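Local atomic coordinates of flavoprotein 390 (Photobacterium phosphoreum, PDB entry 1FVP), a protein that binds flavin mononucleotide with a covalently attached myristate, as a non-fluorescent homodimeric relative of bacterial luciferase. Residues K71-A76 with R125-L130. Sequence-based numbering, arbitrary orientation.
Sequences KLYVLA and RHQLML. With FMA (6-(3-tetradecanoic acid) flavine mononucleotide), chain C.
Inside the curled sheet of this luciferase relative, Y73 of strand 71-75 meets Q127 of strand 126-134 across the intervening strand 92-94, which runs parallel to both. The closest CA atoms are those of Y73 and H126, 8.4 Å apart, too far for direct pairing, so side chains have to close the gap. The Y73 ring does so through CE2, which lies 3.5 Å from CG of Q127, the methylene approaching the ring obliquely. With CG of Q127 beside its own backbone N (chi1 -76°) and the chain bent at chi2, the amide comes to lie beside the phenol, OE1 3.8 Å from OH of Y73. Ring and amide planes are 69° apart. At the edge of the Y73 ring, near its plane, sits the carbonyl O of R125, 3.9 Å from CE2 of Y73. K71 NZ gives the phenol oxygen a weak hydrogen bond. L68 of strand 65-68 touches both Y73 and Q127, adding to this buried layer. On the other side of strand 71-75, L72 sets CG 3.4 Å from C15 at the end of the flavin's fatty chain. Side chains meeting over a middle strand like this line the inside of a curled beta/alpha sheet, consistent with the barrel-derived fold of the bacterial luciferase family.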
loop_
_atom_site.group_PDB
_atom_site.type_symbol
_atom_site.label_atom_id
_atom_site.label_comp_id
_atom_site.label_asym_id
_atom_site.label_seq_id
_atom_site.Cartn_x
_atom_site.Cartn_y
_atom_site.Cartn_z
ATOM N N LYS A 71 -8.453 -2.251 4.345
ATOM C CA LYS A 71 -9.115 -2.567 3.088
ATOM C C LYS A 71 -8.211 -2.971 1.943
ATOM O O LYS A 71 -7.073 -2.502 1.898
ATOM C CB LYS A 71 -9.954 -1.397 2.585
ATOM C CG LYS A 71 -10.978 -0.831 3.571
ATOM C CD LYS A 71 -11.987 0.060 2.834
ATOM C CE LYS A 71 -12.573 1.146 3.717
ATOM N NZ LYS A 71 -12.687 2.433 2.967
ATOM N N LEU A 72 -8.712 -3.780 1.045
ATOM C CA LEU A 72 -7.954 -4.273 -0.137
ATOM C C LEU A 72 -8.778 -4.001 -1.401
ATOM O O LEU A 72 -10.015 -4.198 -1.422
ATOM C CB LEU A 72 -7.545 -5.681 0.182
ATOM C CG LEU A 72 -7.361 -6.846 -0.735
ATOM C CD1 LEU A 72 -8.698 -7.542 -1.002
ATOM C CD2 LEU A 72 -6.731 -6.434 -2.061
ATOM N N TYR A 73 -8.103 -3.532 -2.437
ATOM C CA TYR A 73 -8.696 -3.161 -3.717
ATOM C C TYR A 73 -7.933 -3.771 -4.883
ATOM O O TYR A 73 -6.846 -4.319 -4.663
ATOM C CB TYR A 73 -8.618 -1.620 -3.855
ATOM C CG TYR A 73 -9.360 -0.815 -2.821
ATOM C CD1 TYR A 73 -8.935 -0.752 -1.504
ATOM C CD2 TYR A 73 -10.485 -0.070 -3.127
ATOM C CE1 TYR A 73 -9.605 0.003 -0.559
ATOM C CE2 TYR A 73 -11.185 0.687 -2.206
ATOM C CZ TYR A 73 -10.729 0.713 -0.912
ATOM O OH TYR A 73 -11.407 1.432 0.036
ATOM N N VAL A 74 -8.484 -3.639 -6.079
ATOM C CA VAL A 74 -7.838 -4.133 -7.298
ATOM C C VAL A 74 -8.107 -3.108 -8.421
ATOM O O VAL A 74 -9.229 -2.686 -8.679
ATOM C CB VAL A 74 -8.139 -5.574 -7.698
ATOM C CG1 VAL A 74 -8.884 -6.401 -6.666
ATOM C CG2 VAL A 74 -8.780 -5.716 -9.074
ATOM N N LEU A 75 -7.020 -2.751 -9.056
ATOM C CA LEU A 75 -6.890 -1.804 -10.167
ATOM C C LEU A 75 -7.740 -2.333 -11.328
ATOM O O LEU A 75 -7.623 -3.529 -11.639
ATOM C CB LEU A 75 -5.393 -1.670 -10.468
ATOM C CG LEU A 75 -4.830 -0.396 -11.059
ATOM C CD1 LEU A 75 -4.431 0.560 -9.946
ATOM C CD2 LEU A 75 -3.618 -0.709 -11.931
ATOM N N ALA A 76 -8.557 -1.445 -11.863
ATOM C CA ALA A 76 -9.428 -1.819 -12.989
ATOM C C ALA A 76 -8.666 -1.458 -14.273
ATOM O O ALA A 76 -8.940 -0.516 -15.020
ATOM C CB ALA A 76 -10.801 -1.248 -12.880
ATOM N N ARG A 125 -17.589 0.567 -2.993
ATOM C CA ARG A 125 -17.168 1.888 -3.423
ATOM C C ARG A 125 -15.785 1.880 -4.081
ATOM O O ARG A 125 -14.776 1.545 -3.449
ATOM C CB ARG A 125 -17.059 2.823 -2.233
ATOM C CG ARG A 125 -18.220 2.917 -1.263
ATOM C CD ARG A 125 -18.171 4.295 -0.617
ATOM N NE ARG A 125 -18.048 5.268 -1.698
ATOM C CZ ARG A 125 -18.228 6.568 -1.610
ATOM N NH1 ARG A 125 -18.526 7.127 -0.447
ATOM N NH2 ARG A 125 -18.150 7.319 -2.709
ATOM N N HIS A 126 -15.772 2.293 -5.325
ATOM C CA HIS A 126 -14.521 2.341 -6.117
ATOM C C HIS A 126 -13.618 3.450 -5.627
ATOM O O HIS A 126 -14.073 4.211 -4.750
ATOM C CB HIS A 126 -14.860 2.509 -7.620
ATOM C CG HIS A 126 -15.834 1.424 -7.998
ATOM N ND1 HIS A 126 -15.623 0.101 -7.676
ATOM C CD2 HIS A 126 -17.023 1.480 -8.646
ATOM C CE1 HIS A 126 -16.649 -0.601 -8.131
ATOM N NE2 HIS A 126 -17.511 0.199 -8.725
ATOM N N GLN A 127 -12.403 3.545 -6.128
ATOM C CA GLN A 127 -11.471 4.619 -5.709
ATOM C C GLN A 127 -10.983 5.264 -7.021
ATOM O O GLN A 127 -10.489 4.539 -7.900
ATOM C CB GLN A 127 -10.279 4.212 -4.882
ATOM C CG GLN A 127 -10.503 3.900 -3.436
ATOM C CD GLN A 127 -10.311 5.050 -2.501
ATOM O OE1 GLN A 127 -10.450 4.883 -1.304
ATOM N NE2 GLN A 127 -9.985 6.239 -2.983
ATOM N N LEU A 128 -11.163 6.568 -7.034
ATOM C CA LEU A 128 -10.808 7.391 -8.213
ATOM C C LEU A 128 -9.485 8.109 -8.000
ATOM O O LEU A 128 -9.359 8.794 -6.969
ATOM C CB LEU A 128 -12.047 8.259 -8.436
ATOM C CG LEU A 128 -12.243 8.994 -9.739
ATOM C CD1 LEU A 128 -12.132 8.069 -10.940
ATOM C CD2 LEU A 128 -13.610 9.685 -9.700
ATOM N N MET A 129 -8.576 7.906 -8.949
ATOM C CA MET A 129 -7.245 8.488 -8.921
ATOM C C MET A 129 -7.071 9.623 -9.959
ATOM O O MET A 129 -6.892 9.342 -11.163
ATOM C CB MET A 129 -6.104 7.519 -9.156
ATOM C CG MET A 129 -6.179 6.198 -8.501
ATOM S SD MET A 129 -4.521 5.405 -8.573
ATOM C CE MET A 129 -4.222 5.471 -10.340
ATOM N N LEU A 130 -7.035 10.829 -9.432
ATOM C CA LEU A 130 -6.863 12.079 -10.132
ATOM C C LEU A 130 -5.598 12.857 -9.699
ATOM O O LEU A 130 -5.166 12.929 -8.551
ATOM C CB LEU A 130 -8.073 12.969 -9.834
ATOM C CG LEU A 130 -9.474 12.461 -9.899
ATOM C CD1 LEU A 130 -10.371 13.244 -8.954
ATOM C CD2 LEU A 130 -9.959 12.600 -11.342
HETATM N N1 FMA C . -4.273 -13.803 -14.217
HETATM C C2 FMA C . -3.718 -14.970 -14.572
HETATM O O2 FMA C . -3.074 -15.267 -15.511
HETATM N N3 FMA C . -3.897 -16.132 -13.707
HETATM C C4 FMA C . -4.609 -16.015 -12.577
HETATM O O4 FMA C . -4.778 -16.959 -11.855
HETATM C C4A FMA C . -5.185 -14.764 -12.225
HETATM N N5 FMA C . -5.883 -14.619 -11.134
HETATM C C5A FMA C . -6.445 -13.485 -10.709
HETATM C C6 FMA C . -7.201 -13.414 -9.548
HETATM C C7 FMA C . -7.717 -12.205 -9.165
HETATM C C7M FMA C . -8.566 -12.021 -7.866
HETATM C C8 FMA C . -7.520 -11.022 -9.967
HETATM C C8M FMA C . -8.089 -9.696 -9.589
HETATM C C9 FMA C . -6.787 -11.121 -11.128
HETATM C C9A FMA C . -6.255 -12.308 -11.553
HETATM N N10 FMA C . -5.490 -12.478 -12.717
HETATM C C10 FMA C . -4.942 -13.619 -13.139
HETATM C C1B FMA C . -5.396 -11.316 -13.627
HETATM C C2B FMA C . -4.277 -10.456 -14.197
HETATM O O2B FMA C . -4.806 -9.136 -14.089
HETATM C C3B FMA C . -4.131 -10.812 -15.674
HETATM O "O3'" FMA C . -3.530 -12.045 -15.797
HETATM C C4B FMA C . -3.338 -9.760 -16.450
HETATM O "O4'" FMA C . -4.040 -8.479 -16.276
HETATM C C5B FMA C . -3.229 -10.156 -17.935
HETATM O "O5'" FMA C . -4.584 -9.754 -18.556
HETATM P P FMA C . -4.911 -8.395 -19.299
HETATM O O1P FMA C . -5.738 -7.680 -18.175
HETATM O O2P FMA C . -3.629 -7.752 -19.507
HETATM O O3P FMA C . -5.524 -8.677 -20.501
HETATM C "C1'" FMA C . -9.128 -16.273 -9.795
HETATM O "O1'" FMA C . -9.687 -16.614 -10.916
HETATM O "O2'" FMA C . -9.473 -16.913 -8.799
HETATM C "C2'" FMA C . -7.767 -15.665 -9.891
HETATM C "C3'" FMA C . -7.389 -14.667 -8.771
HETATM C "C4'" FMA C . -6.197 -15.140 -8.020
HETATM C "C5'" FMA C . -5.922 -14.495 -6.671
HETATM C "C6'" FMA C . -4.504 -14.823 -6.278
HETATM C "C7'" FMA C . -4.240 -14.480 -4.819
HETATM C "C8'" FMA C . -2.813 -14.600 -4.442
HETATM C "C9'" FMA C . -2.448 -14.348 -2.979
HETATM C C11 FMA C . -2.793 -12.919 -2.603
HETATM C C12 FMA C . -4.140 -12.710 -1.983
HETATM C C13 FMA C . -4.741 -11.347 -2.075
HETATM C C14 FMA C . -4.246 -10.393 -1.009
HETATM C C15 FMA C . -5.336 -9.520 -0.443
#